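Local coordinates for thioesterase (Pseudomonas aeruginosa, PDB 2O5U), which probably hydrolyses fatty acyl-CoA thioesters, as a hot-dog-fold enzyme of the 4-hydroxybenzoyl-CoA thioesterase family, at residues 88-93 against 98-103. Residues are numbered along the deposited sequence; the frame is centred on the assembly and turned at random. Where two conformers were deposited one is given.
Sequences RVARLG and QYELAL
Val-89 and Tyr-99 form a non-hydrogen-bonded antiparallel pair on the buried face of the sheet, where Val-89 CG2 meets Tyr-99 CD2 obliquely at 4.0 Å, the two side chains running alongside each other. A branched valine and a broad ring suit this densely packed side: Leu-140 of helix 134-141 touches both, Val-45 of helix 34-53 packs on the ring, and the phenol OH is hydrogen-bonded to His-119 ND1. Beside them the Arg-88/Glu-100 backbone pair is closed by two bonds, the straighter from Arg-88 N to Glu-100 O (2.9 Å, 172°). Beyond Val-89 the register slips by one residue in a classic beta bulge: Ala-90 and Arg-91 both face Gln-98, whose O accepts a 2.8 Å bond from Ala-90 N and a weak one from Arg-91 N, and Gln-98 N returns a bond to Arg-91 O. The bulge lies in the hairpin of strands 83-92 and 96-105, part of the antiparallel sheet that wraps helix 34-53 in the hot-dog fold. The other face is nearer solvent, and its long aliphatic stems pack while carrying polar ends. With CG between the backbone N and the carbonyl carbon (chi1 67°), Arg-88 runs extended beside Glu-100, one guanidinium face set against Glu-100 CB. Arg-88 NH2 and Glu-100 OE1 make a long salt bridge (4.0 Å) with no N-H aimed at the oxygen; OE2 takes a weak hydrogen bond from Gln-98 NE2, and Arg-88 NH1 binds Gln-12 O. Small Ala-90 sets its CB 3.2 Å from Gln-98 OE1, while exposed Arg-91 crosses Gln-98, CG against CB, and reaches Ser-96 through NH2.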
ATOM      1  N   ARG A  88     -18.975 -15.482  -0.540  1.00 16.96           N
ATOM      2  CA  ARG A  88     -20.419 -15.665  -0.626  0.60 19.42           C
ATOM      3  C   ARG A  88     -21.130 -14.381  -0.164  1.00 18.81           C
ATOM      4  O   ARG A  88     -20.530 -13.568   0.528  1.00 18.62           O
ATOM      5  CB  ARG A  88     -20.866 -16.817   0.242  0.60 18.66           C
ATOM      6  CG  ARG A  88     -20.690 -16.545   1.678  0.60 22.34           C
ATOM      7  CD  ARG A  88     -21.468 -17.600   2.451  0.60 29.61           C
ATOM      8  NE  ARG A  88     -21.474 -17.340   3.895  0.60 33.84           N
ATOM      9  CZ  ARG A  88     -20.553 -17.792   4.749  0.60 33.41           C
ATOM     10  NH1 ARG A  88     -19.527 -18.506   4.323  0.60 34.07           N
ATOM     11  NH2 ARG A  88     -20.657 -17.527   6.037  0.60 35.60           N
ATOM     12  N   VAL A  89     -22.410 -14.247  -0.534  1.00 19.17           N
ATOM     13  CA  VAL A  89     -23.244 -13.131  -0.093  1.00 19.15           C
ATOM     14  C   VAL A  89     -24.080 -13.714   1.038  1.00 19.62           C
ATOM     15  O   VAL A  89     -24.786 -14.713   0.861  1.00 19.47           O
ATOM     16  CB  VAL A  89     -24.109 -12.611  -1.285  1.00 18.85           C
ATOM     17  CG1 VAL A  89     -25.390 -11.922  -0.811  1.00 19.44           C
ATOM     18  CG2 VAL A  89     -23.206 -11.700  -2.203  1.00 21.15           C
ATOM     19  N   ALA A  90     -24.005 -13.095   2.203  1.00 18.63           N
ATOM     20  CA  ALA A  90     -24.799 -13.545   3.371  1.00 21.03           C
ATOM     21  C   ALA A  90     -26.164 -12.905   3.356  1.00 21.35           C
ATOM     22  O   ALA A  90     -27.128 -13.510   3.771  1.00 22.00           O
ATOM     23  CB  ALA A  90     -24.090 -13.175   4.685  1.00 20.96           C
ATOM     24  N   ARG A  91     -26.243 -11.652   2.956  1.00 22.71           N
ATOM     25  CA  ARG A  91     -27.562 -11.023   2.729  1.00 23.59           C
ATOM     26  C   ARG A  91     -27.581 -10.007   1.623  1.00 22.67           C
ATOM     27  O   ARG A  91     -26.579  -9.328   1.361  1.00 22.23           O
ATOM     28  CB  ARG A  91     -28.236 -10.466   3.987  1.00 26.05           C
ATOM     29  CG  ARG A  91     -27.447  -9.584   4.862  1.00 31.96           C
ATOM     30  CD  ARG A  91     -28.369  -8.501   5.533  1.00 36.43           C
ATOM     31  NE  ARG A  91     -27.548  -7.289   5.550  1.00 37.77           N
ATOM     32  CZ  ARG A  91     -27.644  -6.285   4.673  1.00 36.74           C
ATOM     33  NH1 ARG A  91     -28.613  -6.256   3.745  1.00 37.80           N
ATOM     34  NH2 ARG A  91     -26.784  -5.284   4.765  1.00 34.00           N
ATOM     35  N   LEU A  92     -28.728  -9.919   0.963  1.00 21.58           N
ATOM     36  CA  LEU A  92     -28.855  -9.071  -0.197  1.00 21.96           C
ATOM     37  C   LEU A  92     -30.154  -8.302  -0.040  1.00 22.42           C
ATOM     38  O   LEU A  92     -31.251  -8.881   0.036  1.00 21.25           O
ATOM     39  CB  LEU A  92     -28.820  -9.910  -1.482  1.00 21.87           C
ATOM     40  CG  LEU A  92     -29.127  -9.221  -2.825  1.00 21.18           C
ATOM     41  CD1 LEU A  92     -28.023  -8.236  -3.110  1.00 24.88           C
ATOM     42  CD2 LEU A  92     -29.193 -10.251  -3.943  1.00 22.09           C
ATOM     43  N   GLY A  93     -30.008  -7.002   0.103  1.00 21.69           N
ATOM     44  CA  GLY A  93     -31.139  -6.172   0.379  1.00 22.20           C
ATOM     45  C   GLY A  93     -31.343  -5.292  -0.829  1.00 21.73           C
ATOM     46  O   GLY A  93     -30.745  -5.518  -1.879  1.00 22.05           O
ATOM     47  N   GLN A  98     -24.293  -7.729   2.262  1.00 19.79           N
ATOM     48  CA  GLN A  98     -23.221  -8.188   3.177  1.00 18.84           C
ATOM     49  C   GLN A  98     -22.516  -9.384   2.532  1.00 18.85           C
ATOM     50  O   GLN A  98     -23.145 -10.414   2.273  1.00 17.97           O
ATOM     51  CB  GLN A  98     -23.781  -8.601   4.537  1.00 19.06           C
ATOM     52  CG  GLN A  98     -22.652  -8.930   5.648  1.00 22.24           C
ATOM     53  CD  GLN A  98     -22.937 -10.184   6.509  1.00 30.22           C
ATOM     54  OE1 GLN A  98     -24.057 -10.661   6.588  1.00 35.06           O
ATOM     55  NE2 GLN A  98     -21.882 -10.724   7.162  1.00 35.45           N
ATOM     56  N   TYR A  99     -21.194  -9.250   2.318  1.00 19.72           N
ATOM     57  CA  TYR A  99     -20.330 -10.334   1.830  1.00 18.54           C
ATOM     58  C   TYR A  99     -19.665 -11.077   3.003  1.00 19.19           C
ATOM     59  O   TYR A  99     -19.326 -10.465   4.033  1.00 18.73           O
ATOM     60  CB  TYR A  99     -19.231  -9.774   0.934  1.00 19.66           C
ATOM     61  CG  TYR A  99     -19.676  -8.774  -0.102  1.00 19.08           C
ATOM     62  CD1 TYR A  99     -19.613  -7.392   0.123  1.00 20.69           C
ATOM     63  CD2 TYR A  99     -20.215  -9.210  -1.290  1.00 19.65           C
ATOM     64  CE1 TYR A  99     -20.044  -6.479  -0.901  1.00 18.67           C
ATOM     65  CE2 TYR A  99     -20.642  -8.347  -2.267  1.00 17.24           C
ATOM     66  CZ  TYR A  99     -20.555  -6.996  -2.072  1.00 17.21           C
ATOM     67  OH  TYR A  99     -20.967  -6.164  -3.069  1.00 17.94           O
ATOM     68  N   GLU A 100     -19.555 -12.400   2.867  1.00 17.51           N
ATOM     69  CA  GLU A 100     -18.574 -13.200   3.641  1.00 19.08           C
ATOM     70  C   GLU A 100     -17.395 -13.630   2.762  1.00 17.61           C
ATOM     71  O   GLU A 100     -17.608 -14.165   1.707  1.00 14.86           O
ATOM     72  CB  GLU A 100     -19.251 -14.439   4.141  1.00 19.46           C
ATOM     73  CG  GLU A 100     -20.434 -14.198   5.059  1.00 24.50           C
ATOM     74  CD  GLU A 100     -20.013 -13.866   6.494  1.00 30.65           C
ATOM     75  OE1 GLU A 100     -18.844 -14.130   6.920  1.00 31.14           O
ATOM     76  OE2 GLU A 100     -20.880 -13.377   7.202  1.00 30.62           O
ATOM     77  N   LEU A 101     -16.158 -13.459   3.243  1.00 18.48           N
ATOM     78  CA  LEU A 101     -14.966 -13.820   2.501  1.00 18.72           C
ATOM     79  C   LEU A 101     -14.007 -14.604   3.418  1.00 18.09           C
ATOM     80  O   LEU A 101     -14.032 -14.429   4.636  1.00 17.66           O
ATOM     81  CB  LEU A 101     -14.243 -12.555   2.020  1.00 19.17           C
ATOM     82  CG  LEU A 101     -14.801 -11.975   0.692  1.00 23.49           C
ATOM     83  CD1 LEU A 101     -15.222 -10.578   0.831  1.00 26.41           C
ATOM     84  CD2 LEU A 101     -13.920 -12.158  -0.440  1.00 26.69           C
ATOM     85  N   ALA A 102     -13.193 -15.455   2.822  1.00 17.73           N
ATOM     86  CA  ALA A 102     -12.134 -16.140   3.557  1.00 17.59           C
ATOM     87  C   ALA A 102     -10.936 -16.274   2.602  1.00 18.29           C
ATOM     88  O   ALA A 102     -11.113 -16.400   1.381  1.00 20.21           O
ATOM     89  CB  ALA A 102     -12.633 -17.510   4.113  1.00 16.25           C
ATOM     90  N   LEU A 103      -9.718 -16.216   3.147  1.00 17.96           N
ATOM     91  CA  LEU A 103      -8.510 -16.461   2.408  1.00 18.30           C
ATOM     92  C   LEU A 103      -8.098 -17.899   2.705  1.00 17.69           C
ATOM     93  O   LEU A 103      -8.124 -18.326   3.871  1.00 17.77           O
ATOM     94  CB  LEU A 103      -7.378 -15.509   2.819  1.00 19.39           C
ATOM     95  CG  LEU A 103      -6.019 -15.680   2.109  1.00 20.98           C
ATOM     96  CD1 LEU A 103      -5.283 -14.340   1.981  1.00 20.89           C
ATOM     97  CD2 LEU A 103      -5.134 -16.732   2.766  1.00 20.54           C
TER